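Local coordinates for klebicin C activity (Klebsiella pneumoniae, PDB 7NNA), which is a bacteriocin whose Tol-binding domain probably binds the outer-membrane channel TolC during import of the toxin into Klebsiella cells, at residues A182-R185 with K186-A190. Residues are numbered along the deposited sequence; the frame is centred on the assembly and turned at random.
Sequences AERR and KAEEA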
ATOM      1  N   ALA A 182      -2.558  56.833 -16.645  1.00 42.98           N
ATOM      2  CA  ALA A 182      -2.208  57.968 -15.801  1.00 43.53           C
ATOM      3  C   ALA A 182      -1.163  58.887 -16.472  1.00 42.11           C
ATOM      4  O   ALA A 182      -1.303  60.121 -16.390  1.00 41.97           O
ATOM      5  CB  ALA A 182      -1.717  57.509 -14.435  1.00 45.03           C
ATOM      6  N   GLU A 183      -0.184  58.332 -17.182  1.00 40.67           N
ATOM      7  CA  GLU A 183       0.817  59.165 -17.876  1.00 40.06           C
ATOM      8  C   GLU A 183       0.196  59.898 -19.062  1.00 38.21           C
ATOM      9  O   GLU A 183       0.507  61.083 -19.328  1.00 35.43           O
ATOM     10  CB  GLU A 183       1.988  58.294 -18.376  1.00 44.37           C
ATOM     11  CG  GLU A 183       2.926  57.845 -17.279  1.00 52.00           C
ATOM     12  CD  GLU A 183       3.915  56.769 -17.696  1.00 66.05           C
ATOM     13  OE1 GLU A 183       4.059  56.515 -18.915  1.00 70.15           O
ATOM     14  OE2 GLU A 183       4.552  56.177 -16.794  1.00 70.45           O
ATOM     15  N   ARG A 184      -0.690  59.188 -19.796  1.00 37.87           N
ATOM     16  CA  ARG A 184      -1.356  59.808 -20.937  1.00 38.57           C
ATOM     17  C   ARG A 184      -2.259  61.002 -20.497  1.00 37.72           C
ATOM     18  O   ARG A 184      -2.275  62.089 -21.142  1.00 36.15           O
ATOM     19  CB  ARG A 184      -2.192  58.742 -21.672  1.00 41.27           C
ATOM     20  CG  ARG A 184      -2.749  59.265 -22.998  1.00 49.77           C
ATOM     21  CD  ARG A 184      -4.082  58.597 -23.383  1.00 56.98           C
ATOM     22  NE  ARG A 184      -5.196  58.954 -22.497  1.00 63.68           N
ATOM     23  CZ  ARG A 184      -5.776  60.157 -22.458  1.00 68.62           C
ATOM     24  NH1 ARG A 184      -5.316  61.152 -23.212  1.00 68.82           N
ATOM     25  NH2 ARG A 184      -6.779  60.388 -21.626  1.00 69.77           N
ATOM     26  N   ARG A 185      -2.994  60.811 -19.393  1.00 37.12           N
ATOM     27  CA  ARG A 185      -3.868  61.881 -18.889  1.00 39.17           C
ATOM     28  C   ARG A 185      -3.061  62.994 -18.282  1.00 36.96           C
ATOM     29  O   ARG A 185      -3.420  64.161 -18.441  1.00 38.07           O
ATOM     30  CB  ARG A 185      -4.817  61.345 -17.802  1.00 43.98           C
ATOM     31  CG  ARG A 185      -5.814  60.356 -18.331  1.00 53.80           C
ATOM     32  CD  ARG A 185      -7.235  60.609 -17.823  1.00 64.05           C
ATOM     33  NE  ARG A 185      -8.092  59.523 -18.287  1.00 71.66           N
ATOM     34  CZ  ARG A 185      -8.897  59.586 -19.340  1.00 75.85           C
ATOM     35  NH1 ARG A 185      -9.039  60.725 -20.009  1.00 77.16           N
ATOM     36  NH2 ARG A 185      -9.568  58.512 -19.732  1.00 76.37           N
ATOM     37  N   LYS A 186      -1.944  62.662 -17.611  1.00 34.80           N
ATOM     38  CA  LYS A 186      -1.138  63.718 -17.018  1.00 35.63           C
ATOM     39  C   LYS A 186      -0.571  64.669 -18.120  1.00 33.60           C
ATOM     40  O   LYS A 186      -0.630  65.889 -17.952  1.00 33.64           O
ATOM     41  CB  LYS A 186      -0.086  63.133 -16.064  1.00 40.72           C
ATOM     42  CG  LYS A 186       0.754  64.199 -15.357  1.00 49.79           C
ATOM     43  CD  LYS A 186       1.795  63.576 -14.436  1.00 59.27           C
ATOM     44  CE  LYS A 186       2.484  64.641 -13.609  1.00 67.30           C
ATOM     45  NZ  LYS A 186       3.972  64.574 -13.760  1.00 73.03           N
ATOM     46  N   ALA A 187      -0.107  64.125 -19.275  1.00 31.23           N
ATOM     47  CA  ALA A 187       0.460  64.946 -20.361  1.00 30.81           C
ATOM     48  C   ALA A 187      -0.616  65.760 -21.028  1.00 31.22           C
ATOM     49  O   ALA A 187      -0.384  66.928 -21.321  1.00 30.60           O
ATOM     50  CB  ALA A 187       1.138  64.043 -21.422  1.00 31.75           C
ATOM     51  N   GLU A 188      -1.793  65.168 -21.272  1.00 30.18           N
ATOM     52  CA  GLU A 188      -2.896  65.926 -21.887  1.00 31.62           C
ATOM     53  C   GLU A 188      -3.326  67.093 -20.975  1.00 32.13           C
ATOM     54  O   GLU A 188      -3.496  68.200 -21.455  1.00 32.38           O
ATOM     55  CB  GLU A 188      -4.082  64.959 -22.140  1.00 36.35           C
ATOM     56  CG  GLU A 188      -5.374  65.650 -22.526  1.00 47.77           C
ATOM     57  CD  GLU A 188      -6.674  64.890 -22.258  1.00 62.22           C
ATOM     58  OE1 GLU A 188      -6.690  63.933 -21.438  1.00 65.48           O
ATOM     59  OE2 GLU A 188      -7.699  65.304 -22.843  1.00 65.28           O
ATOM     60  N   GLU A 189      -3.441  66.867 -19.668  1.00 32.68           N
ATOM     61  CA  GLU A 189      -3.837  67.909 -18.717  1.00 33.55           C
ATOM     62  C   GLU A 189      -2.769  68.978 -18.615  1.00 32.48           C
ATOM     63  O   GLU A 189      -3.104  70.173 -18.587  1.00 33.97           O
ATOM     64  CB  GLU A 189      -4.066  67.274 -17.314  1.00 36.99           C
ATOM     65  CG  GLU A 189      -5.343  66.456 -17.270  1.00 43.77           C
ATOM     66  CD  GLU A 189      -5.477  65.552 -16.055  0.50 49.93           C
ATOM     67  OE1 GLU A 189      -4.786  65.803 -15.040  0.50 48.72           O
ATOM     68  OE2 GLU A 189      -6.280  64.596 -16.122  0.50 53.11           O
ATOM     69  N   ALA A 190      -1.481  68.581 -18.627  1.00 28.87           N
ATOM     70  CA  ALA A 190      -0.410  69.579 -18.588  1.00 28.16           C
ATOM     71  C   ALA A 190      -0.468  70.492 -19.805  1.00 26.17           C
ATOM     72  O   ALA A 190      -0.317  71.725 -19.666  1.00 26.18           O
ATOM     73  CB  ALA A 190       0.977  68.863 -18.427  1.00 27.96           C
TER
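Arg-184 and Glu-188 both carry CG anti to the backbone N (chi1 -171° and 169°), which sends the two side chains off the helix alongside each other in the same direction. A bend at chi3 of Arg-184 then turns its guanidinium toward the following turn, while the carboxylate of Glu-188 is reached by an extended chain. Glu-188 OE1 approaches the rim of the guanidinium, close to its plane, with Arg-184 NH2 at 3.6 Å in a long salt bridge and Arg-184 NH1 equally near. The two planes are turned 54° apart, so the ion pair is not a flat two-pronged one. A long, flexible arginine suits this place because it can span one helical turn to an acid four residues on. Glutamate suits its own because its two oxygens can serve different bases: Glu-188 OE2 is bridged to Lys-192. Arg-185 pairs through NE with Glu-181, one turn back. Beneath the side chains, Glu-188 N donates to Arg-184 O at 3.1 Å and Glu-189 N to Arg-185 O at 3.0 Å, while Ala-187, a small helix former, adds little bulk between the charged residues. Acids and bases spaced four residues apart, Glu-181 to Arg-185, Arg-184 to Glu-188 and Glu-188 to Lys-192, are characteristic of a charge-stabilised single alpha-helix, consistent with this part of helix 93-197, near its C-terminal end, extending beyond its partner helix 14-79.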